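PDB 3I2W: syndapin from Drosophila melanogaster, which probably acts in endocytosis, binding phospholipid membranes through its dimeric F-BAR domain, the part present here, and regulating the internalisation of plasma-membrane proteins. Local coordinates for residues Q32-A35 / D36-G40; R46-S49 / K50-E54; G59-G63 / T64-A68; L268-S272 / N273-I277. One frame throughout, in Å; residues are numbered along the deposited sequence.

Contact 1. Residues Q32-A35 / D36-G40; sequences QERA and DIEKG
Q32 and D36 meet one turn apart on helix 11-58, one of the long helices of the F-BAR dimer, and the pairs that follow are mostly i to i+4 contacts along that helix. Q32 turns at its second torsion (chi2 80°), which carries the amide round to the D36 side chain, where NE2 of Q32 stands 3.5 Å from OD1 of D36. This is a loose polar approach, backed by a weak bond from D36 N to Q32 O.

At E33 the backbone oxygen accepts twice, from I37 N at 3.2 Å and from D36 N. The E33 carboxylate works elsewhere, binding K51 and W52 of the second subunit.

R34 and E38 form the salt bridge of this contact. CG of R34 lies anti to the backbone N (chi1 176°), and a bend at chi2 (49°) turns the chain along the helix toward E38, where NE of R34 meets OE2 of E38 at 2.7 Å. The carboxylate oxygen lies near the guanidinium plane, yet NE approaches it from above the carboxylate plane. Across the dimer interface, R34 NH2 bridges to E75 of the second subunit, the R34 guanidinium makes a cation-pi contact with W48 of that subunit, and Y41 there hydrogen-bonds the same OE2 of E38. That oxygen is therefore gripped from both chains.

A35 contributes its backbone: its O accepts K39 N at 3.0 Å, and CB of K39 passes 3.5 Å from that same A35 O.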
# COMPACT_ATOMS: atom_id res chain seq x y z
N GLN B 32 3.41 -6.84 9.74
CA GLN B 32 2.07 -6.46 10.14
C GLN B 32 1.78 -5.12 9.48
O GLN B 32 0.69 -4.89 8.94
CB GLN B 32 1.99 -6.35 11.65
CG GLN B 32 0.67 -5.80 12.20
CD GLN B 32 -0.44 -6.87 12.26
OE1 GLN B 32 -0.34 -7.90 12.99
NE2 GLN B 32 -1.50 -6.66 11.48
N GLU B 33 2.79 -4.26 9.49
CA GLU B 33 2.64 -2.95 8.94
C GLU B 33 2.31 -2.98 7.48
O GLU B 33 1.40 -2.28 7.08
CB GLU B 33 3.80 -2.06 9.30
CG GLU B 33 3.42 -1.26 10.55
CD GLU B 33 4.52 -0.45 11.25
OE1 GLU B 33 5.37 0.16 10.59
OE2 GLU B 33 4.50 -0.40 12.50
N ARG B 34 2.99 -3.78 6.67
CA ARG B 34 2.69 -3.90 5.27
C ARG B 34 1.27 -4.41 5.10
O ARG B 34 0.52 -3.97 4.25
CB ARG B 34 3.66 -4.90 4.66
CG ARG B 34 3.47 -5.27 3.18
CD ARG B 34 3.33 -4.06 2.30
NE ARG B 34 3.27 -4.43 0.91
CZ ARG B 34 4.32 -4.61 0.13
NH1 ARG B 34 5.53 -4.42 0.59
NH2 ARG B 34 4.14 -4.95 -1.13
N ALA B 35 0.92 -5.39 5.92
CA ALA B 35 -0.45 -5.92 5.97
C ALA B 35 -1.49 -4.86 6.15
O ALA B 35 -2.58 -5.01 5.70
CB ALA B 35 -0.56 -6.90 7.10
N ASP B 36 -1.18 -3.81 6.88
CA ASP B 36 -2.21 -2.82 7.15
C ASP B 36 -2.35 -1.99 5.89
O ASP B 36 -3.43 -1.62 5.50
CB ASP B 36 -1.83 -1.90 8.29
CG ASP B 36 -1.69 -2.60 9.60
OD1 ASP B 36 -2.25 -3.70 9.76
OD2 ASP B 36 -1.01 -2.03 10.50
N ILE B 37 -1.23 -1.69 5.28
CA ILE B 37 -1.26 -1.03 4.02
C ILE B 37 -2.10 -1.80 2.99
O ILE B 37 -2.86 -1.18 2.24
CB ILE B 37 0.14 -0.69 3.53
CG1 ILE B 37 0.59 0.54 4.28
CG2 ILE B 37 0.16 -0.42 2.05
CD1 ILE B 37 2.07 0.66 4.42
N GLU B 38 -2.02 -3.12 2.97
CA GLU B 38 -2.78 -3.83 1.97
C GLU B 38 -4.25 -3.84 2.37
O GLU B 38 -5.09 -3.60 1.52
CB GLU B 38 -2.23 -5.22 1.68
CG GLU B 38 -0.71 -5.26 1.55
CD GLU B 38 -0.24 -4.89 0.17
OE1 GLU B 38 -0.83 -5.41 -0.76
OE2 GLU B 38 0.70 -4.10 -0.01
N LYS B 39 -4.54 -4.07 3.65
CA LYS B 39 -5.91 -3.93 4.20
C LYS B 39 -6.44 -2.59 3.80
O LYS B 39 -7.54 -2.51 3.35
CB LYS B 39 -5.89 -3.98 5.73
CG LYS B 39 -7.17 -4.39 6.42
CD LYS B 39 -7.20 -4.02 7.95
CE LYS B 39 -8.50 -4.58 8.64
NZ LYS B 39 -8.77 -6.07 8.30
N GLY B 40 -5.64 -1.53 3.93
CA GLY B 40 -6.11 -0.18 3.74
C GLY B 40 -6.47 0.12 2.29
O GLY B 40 -7.33 0.94 2.04

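Contact 2. Residues R46-S49 / K50-E54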
# COMPACT_ATOMS: atom_id res chain seq x y z
N ARG B 46 -13.09 -0.74 -1.68
CA ARG B 46 -14.41 -1.23 -1.48
C ARG B 46 -15.34 -0.02 -1.16
O ARG B 46 -16.48 0.06 -1.59
CB ARG B 46 -14.36 -2.23 -0.35
CG ARG B 46 -14.17 -3.63 -0.86
CD ARG B 46 -13.87 -4.58 0.32
NE ARG B 46 -13.20 -5.83 -0.08
CZ ARG B 46 -12.97 -6.88 0.71
NH1 ARG B 46 -13.33 -6.88 2.00
NH2 ARG B 46 -12.38 -7.95 0.22
N THR B 47 -14.84 0.94 -0.41
CA THR B 47 -15.62 2.08 -0.07
C THR B 47 -16.00 2.77 -1.37
O THR B 47 -17.12 3.19 -1.54
CB THR B 47 -14.76 2.96 0.81
OG1 THR B 47 -14.35 2.14 1.88
CG2 THR B 47 -15.49 4.14 1.36
N TRP B 48 -15.05 2.85 -2.29
CA TRP B 48 -15.20 3.55 -3.50
C TRP B 48 -16.24 2.87 -4.33
O TRP B 48 -17.15 3.49 -4.86
CB TRP B 48 -13.87 3.49 -4.24
CG TRP B 48 -13.84 4.11 -5.57
CD1 TRP B 48 -13.80 5.41 -5.85
CD2 TRP B 48 -13.75 3.43 -6.82
NE1 TRP B 48 -13.72 5.61 -7.22
CE2 TRP B 48 -13.67 4.39 -7.82
CE3 TRP B 48 -13.70 2.09 -7.18
CZ2 TRP B 48 -13.57 4.07 -9.15
CZ3 TRP B 48 -13.59 1.78 -8.51
CH2 TRP B 48 -13.53 2.76 -9.48
N SER B 49 -16.08 1.58 -4.46
CA SER B 49 -16.97 0.83 -5.22
C SER B 49 -18.39 0.87 -4.63
O SER B 49 -19.35 0.76 -5.36
CB SER B 49 -16.46 -0.56 -5.22
OG SER B 49 -17.51 -1.36 -5.66
N LYS B 50 -18.54 0.99 -3.32
CA LYS B 50 -19.87 1.04 -2.75
C LYS B 50 -20.53 2.38 -3.16
O LYS B 50 -21.71 2.46 -3.56
CB LYS B 50 -19.81 0.84 -1.24
CG LYS B 50 -21.15 0.69 -0.51
CD LYS B 50 -21.00 -0.07 0.86
CE LYS B 50 -20.93 -1.66 0.66
NZ LYS B 50 -19.75 -2.39 1.29
N LYS B 51 -19.71 3.42 -3.07
CA LYS B 51 -20.12 4.77 -3.34
C LYS B 51 -20.57 4.92 -4.80
O LYS B 51 -21.68 5.27 -5.05
CB LYS B 51 -18.98 5.68 -3.01
CG LYS B 51 -19.15 7.00 -3.57
CD LYS B 51 -18.15 7.96 -3.07
CE LYS B 51 -18.11 9.15 -3.94
NZ LYS B 51 -17.12 10.14 -3.48
N TRP B 52 -19.72 4.59 -5.77
CA TRP B 52 -20.08 4.77 -7.13
C TRP B 52 -21.08 3.78 -7.59
O TRP B 52 -21.75 4.00 -8.58
CB TRP B 52 -18.84 4.67 -7.97
CG TRP B 52 -18.16 5.89 -7.83
CD1 TRP B 52 -17.18 6.17 -6.98
CD2 TRP B 52 -18.49 7.09 -8.49
NE1 TRP B 52 -16.82 7.47 -7.09
CE2 TRP B 52 -17.63 8.07 -8.00
CE3 TRP B 52 -19.46 7.45 -9.44
CZ2 TRP B 52 -17.67 9.38 -8.44
CZ3 TRP B 52 -19.50 8.74 -9.88
CH2 TRP B 52 -18.61 9.70 -9.37
N GLY B 53 -21.19 2.67 -6.89
CA GLY B 53 -22.12 1.63 -7.31
C GLY B 53 -23.48 2.26 -7.24
O GLY B 53 -24.26 2.21 -8.19
N GLU B 54 -23.71 2.91 -6.13
CA GLU B 54 -24.92 3.64 -5.92
C GLU B 54 -25.10 4.93 -6.78
O GLU B 54 -26.20 5.14 -7.29
CB GLU B 54 -25.05 3.96 -4.46
CG GLU B 54 -26.26 4.67 -4.13
CD GLU B 54 -26.19 5.05 -2.70
OE1 GLU B 54 -25.32 4.43 -1.98
OE2 GLU B 54 -26.97 5.96 -2.29
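W48 and W52, one helical turn apart on helix 11-58 of the F-BAR domain, make the aromatic part of this contact. CD1 of W52 sits over one face of the W48 indole, toward the rim of the ring, 3.5 Å from NE1 of W48. The five-membered rings lie with centroids 4.7 Å apart and planes at 52°, an oblique pairing, neither stacked nor edge-to-face. W48 reaches it with CG anti to its backbone N (chi1 177°), whereas CG of W52 lies beside its own N; these different first torsions bring the pyrrole sides of the two indoles together.

The backbone bonds are those of a regular alpha-helix. W52 N donates to W48 O at 2.9 Å, K51 N to T47 O, and K50 N to R46 O. The bond from G53 N to S49 O is weak. W48 O also lies near the plane of the W52 ring, at its edge, 3.4 Å from CD1 of W52.

Polar side-chain ends find partners beyond the segments: R46 with D81 and S49 with E77, both on helix 63-105, and K51 and W52 NE1 with E33 of the second subunit. With its ring held against W48 and its N-H committed across the dimer, W52 couples apolar packing within one helix to a polar bond between subunits.

Contact 3. Residues G59-G63 / T64-A68; sequences GPEYG and TTEAA. With NA (sodium ion), chain G.
Y62 and G63 lead into helix 63-105, where Y62 O accepts E66 N at 3.0 Å and G63 O accepts A67 N at 3.1 Å, with G63 itself at a positive phi (69°). The side chain of E66 then runs back over the loop. Its CG is nearly anti to the backbone N (chi1 -152°) and the chain stays extended, which sets OE2 of E66 at 2.5 Å from the sodium ion. The other carboxylate oxygen is held by a water, which donates to both E66 OE1 and G63 O, bridging the glutamate to the backbone of G63.

Sodium is met by E61 O at 2.4 Å, G59 O at 2.7 Å and a second water, and the carbonyl oxygens of I56 and E57 complete the set. Four of its six ligands are backbone oxygens, two from the last turn of helix 11-58 and two from the loop that follows, which joins the first two long helices of the F-BAR fold. The metal pins the end of one helix to the opening of the next, and the single carboxylate ligand probably offsets much of its charge.

On another side, E61 folds at chi2 (79°), bringing its CD to 3.3 Å from CG2 of T65; the two side chains cross at about a right angle. The E61 carboxylate forms a salt bridge with R225 of the second subunit. T65 OG1 and T64 N are both held by the carboxylate of D267, while Y62 OH bonds to E222 and R16 of the second subunit.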
# COMPACT_ATOMS: atom_id res chain seq x y z
N GLY B 59 -28.05 7.54 -10.82
CA GLY B 59 -27.91 8.47 -11.94
C GLY B 59 -28.50 8.02 -13.28
O GLY B 59 -29.15 6.96 -13.37
N PRO B 60 -28.26 8.81 -14.35
CA PRO B 60 -28.88 8.65 -15.69
C PRO B 60 -28.34 7.58 -16.61
O PRO B 60 -28.92 7.34 -17.63
CB PRO B 60 -28.67 10.01 -16.37
CG PRO B 60 -27.90 10.82 -15.43
CD PRO B 60 -27.32 9.93 -14.36
N GLU B 61 -27.25 6.92 -16.28
CA GLU B 61 -26.72 5.99 -17.28
C GLU B 61 -27.61 4.75 -17.23
O GLU B 61 -28.20 4.47 -16.17
CB GLU B 61 -25.24 5.71 -17.04
CG GLU B 61 -24.62 4.82 -18.06
CD GLU B 61 -24.27 5.51 -19.34
OE1 GLU B 61 -23.23 6.19 -19.46
OE2 GLU B 61 -25.03 5.34 -20.28
N TYR B 62 -27.79 4.06 -18.36
CA TYR B 62 -28.73 2.93 -18.44
C TYR B 62 -28.19 1.83 -19.34
O TYR B 62 -27.18 2.00 -20.04
CB TYR B 62 -30.11 3.38 -19.02
CG TYR B 62 -29.99 4.04 -20.43
CD1 TYR B 62 -29.38 5.29 -20.57
CD2 TYR B 62 -30.41 3.41 -21.59
CE1 TYR B 62 -29.22 5.92 -21.78
CE2 TYR B 62 -30.24 4.05 -22.84
CZ TYR B 62 -29.63 5.32 -22.92
OH TYR B 62 -29.41 6.04 -24.12
N GLY B 63 -28.86 0.69 -19.35
CA GLY B 63 -28.58 -0.34 -20.34
C GLY B 63 -27.26 -1.01 -20.18
O GLY B 63 -26.71 -1.05 -19.12
N THR B 64 -26.75 -1.57 -21.26
CA THR B 64 -25.53 -2.32 -21.19
C THR B 64 -24.38 -1.34 -20.99
O THR B 64 -23.30 -1.69 -20.64
CB THR B 64 -25.32 -3.04 -22.49
OG1 THR B 64 -25.17 -2.07 -23.52
CG2 THR B 64 -26.49 -3.89 -22.80
N THR B 65 -24.62 -0.08 -21.23
CA THR B 65 -23.59 0.88 -21.01
C THR B 65 -23.45 1.06 -19.51
O THR B 65 -22.34 1.05 -18.95
CB THR B 65 -23.96 2.18 -21.72
OG1 THR B 65 -23.91 1.96 -23.13
CG2 THR B 65 -22.99 3.29 -21.36
N GLU B 66 -24.57 1.21 -18.84
CA GLU B 66 -24.56 1.17 -17.40
C GLU B 66 -23.76 -0.03 -16.94
O GLU B 66 -22.85 0.11 -16.14
CB GLU B 66 -25.97 1.07 -16.83
CG GLU B 66 -26.09 1.67 -15.44
CD GLU B 66 -27.44 1.43 -14.84
OE1 GLU B 66 -28.24 0.72 -15.47
OE2 GLU B 66 -27.72 1.99 -13.75
N ALA B 67 -24.10 -1.20 -17.45
CA ALA B 67 -23.46 -2.44 -17.03
C ALA B 67 -21.98 -2.38 -17.28
O ALA B 67 -21.25 -2.79 -16.44
CB ALA B 67 -24.09 -3.64 -17.71
N ALA B 68 -21.53 -1.86 -18.42
CA ALA B 68 -20.09 -1.61 -18.60
C ALA B 68 -19.44 -0.74 -17.52
O ALA B 68 -18.36 -1.12 -17.06
CB ALA B 68 -19.77 -1.07 -19.96
NA NA G . -28.72 4.30 -13.80
O HOH W 1 -28.17 -1.64 -16.87
O HOH W 2 -31.21 4.62 -13.32

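Contact 4. Residues L268-S272 / N273-I277; sequences LKWWS and NNHGI
H275 sets CD2 over one face of the W271 indole, offset toward the rim and 3.5 Å from CE3 of W271. The imidazole is inclined 37° to the six-membered ring, with centroids 4.2 Å apart. Nearer the backbone, CB of H275 sits over the five-membered ring of W271, 3.9 Å from its centroid, in a CH-pi contact. Different first torsions bring the two together: W271 carries CG anti to its N, while CG of H275 stays beside its N (chi1 -61°).

W270 comes to the imidazole differently. Its CZ3 is at the edge of the H275 ring, 4.3 Å from CD2 of H275, with planes 66° apart. The N274 side chain lies beside W270.

W270, W271 and H275 thus form an aromatic cluster toward the C-terminal end of helix 264-275, beside the partner chain of the F-BAR dimer. There R16 of the second subunit makes a cation-pi contact with W271, and R12 of that subunit hydrogen-bonds H275 ND1.

Backbone bonds set the spacing: H275 N to W271 O at 2.6 Å, and G276 N to S272 O at 3.0 Å. S272 OG bonds to N278 N and lies 3.5 Å from CG1 of I277.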
# COMPACT_ATOMS: atom_id res chain seq x y z
N LEU B 268 -29.99 1.92 -27.29
CA LEU B 268 -30.85 2.86 -27.94
C LEU B 268 -32.22 2.32 -28.22
O LEU B 268 -33.19 3.06 -28.10
CB LEU B 268 -30.23 3.39 -29.23
CG LEU B 268 -29.06 4.34 -29.07
CD1 LEU B 268 -28.64 4.61 -30.43
CD2 LEU B 268 -29.47 5.62 -28.41
N LYS B 269 -32.33 1.06 -28.63
CA LYS B 269 -33.63 0.57 -29.00
C LYS B 269 -34.49 0.55 -27.78
O LYS B 269 -35.63 0.94 -27.82
CB LYS B 269 -33.53 -0.81 -29.59
CG LYS B 269 -33.22 -0.76 -31.11
CD LYS B 269 -32.98 -2.13 -31.69
CE LYS B 269 -34.27 -2.89 -31.92
NZ LYS B 269 -33.99 -4.15 -32.76
N TRP B 270 -33.89 0.18 -26.66
CA TRP B 270 -34.58 0.10 -25.42
C TRP B 270 -35.09 1.48 -25.11
O TRP B 270 -36.12 1.64 -24.47
CB TRP B 270 -33.62 -0.36 -24.30
CG TRP B 270 -34.32 -0.42 -22.89
CD1 TRP B 270 -35.01 -1.49 -22.33
CD2 TRP B 270 -34.43 0.65 -21.93
NE1 TRP B 270 -35.52 -1.16 -21.09
CE2 TRP B 270 -35.17 0.14 -20.82
CE3 TRP B 270 -33.99 1.98 -21.91
CZ2 TRP B 270 -35.48 0.92 -19.73
CZ3 TRP B 270 -34.27 2.73 -20.80
CH2 TRP B 270 -35.02 2.20 -19.72
N TRP B 271 -34.35 2.50 -25.53
CA TRP B 271 -34.69 3.86 -25.08
C TRP B 271 -35.94 4.36 -25.77
O TRP B 271 -36.79 4.97 -25.14
CB TRP B 271 -33.56 4.85 -25.30
CG TRP B 271 -33.96 6.25 -24.95
CD1 TRP B 271 -34.49 7.17 -25.79
CD2 TRP B 271 -33.87 6.89 -23.67
NE1 TRP B 271 -34.75 8.32 -25.12
CE2 TRP B 271 -34.35 8.18 -23.82
CE3 TRP B 271 -33.38 6.50 -22.42
CZ2 TRP B 271 -34.39 9.08 -22.77
CZ3 TRP B 271 -33.43 7.39 -21.36
CH2 TRP B 271 -33.94 8.65 -21.53
N SER B 272 -36.02 4.07 -27.07
CA SER B 272 -37.15 4.31 -27.87
C SER B 272 -38.30 3.56 -27.30
O SER B 272 -39.42 4.08 -27.34
CB SER B 272 -36.92 3.82 -29.27
OG SER B 272 -38.11 4.02 -30.02
N ASN B 273 -38.07 2.35 -26.81
CA ASN B 273 -39.20 1.53 -26.36
C ASN B 273 -39.87 2.12 -25.21
O ASN B 273 -41.10 2.06 -25.11
CB ASN B 273 -38.83 0.09 -26.07
CG ASN B 273 -38.43 -0.59 -27.29
OD1 ASN B 273 -38.75 -0.11 -28.40
ND2 ASN B 273 -37.67 -1.66 -27.16
N ASN B 274 -39.05 2.74 -24.35
CA ASN B 274 -39.54 3.29 -23.10
C ASN B 274 -39.71 4.74 -23.09
O ASN B 274 -40.37 5.22 -22.21
CB ASN B 274 -38.58 2.99 -21.96
CG ASN B 274 -38.52 1.54 -21.63
OD1 ASN B 274 -37.69 0.82 -22.15
ND2 ASN B 274 -39.41 1.09 -20.77
N HIS B 275 -39.09 5.46 -24.00
CA HIS B 275 -39.16 6.89 -23.90
C HIS B 275 -39.36 7.59 -25.16
O HIS B 275 -39.40 8.82 -25.12
CB HIS B 275 -37.89 7.51 -23.27
CG HIS B 275 -37.63 7.05 -21.89
ND1 HIS B 275 -38.40 7.45 -20.82
CD2 HIS B 275 -36.75 6.15 -21.41
CE1 HIS B 275 -37.97 6.85 -19.73
NE2 HIS B 275 -36.98 6.04 -20.06
N GLY B 276 -39.49 6.90 -26.27
CA GLY B 276 -39.42 7.58 -27.58
C GLY B 276 -40.40 6.99 -28.52
O GLY B 276 -41.44 6.52 -28.10
N ILE B 277 -40.07 6.95 -29.80
CA ILE B 277 -41.11 6.60 -30.79
C ILE B 277 -41.70 5.22 -30.76
O ILE B 277 -42.79 5.03 -31.21
CB ILE B 277 -40.67 6.90 -32.17
CG1 ILE B 277 -39.42 6.13 -32.52
CG2 ILE B 277 -40.45 8.42 -32.34
CD1 ILE B 277 -38.98 6.38 -34.00

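Contacts 1 and 2 share helix 11-58, contact 3 follows where that helix hands over to helix 63-105, and contact 4 lies farther out on helix 264-275, its centre about 69 Å from the centre of the chain. Each mixes buried and exposed residues, and all touch the second subunit. Their chemistry shifts on the way outward: an intrahelical salt bridge in contact 1, an indole pair in contact 2, a sodium site in contact 3, an aromatic cluster in contact 4. Contacts 1 and 2 do not touch within one chain but meet across the dimer, where E33 pairs with K51 and W52 of the other subunit; contacts 3 and 4 touch directly, CD2 of Y62 packing 3.9 Å from CE3 of W270.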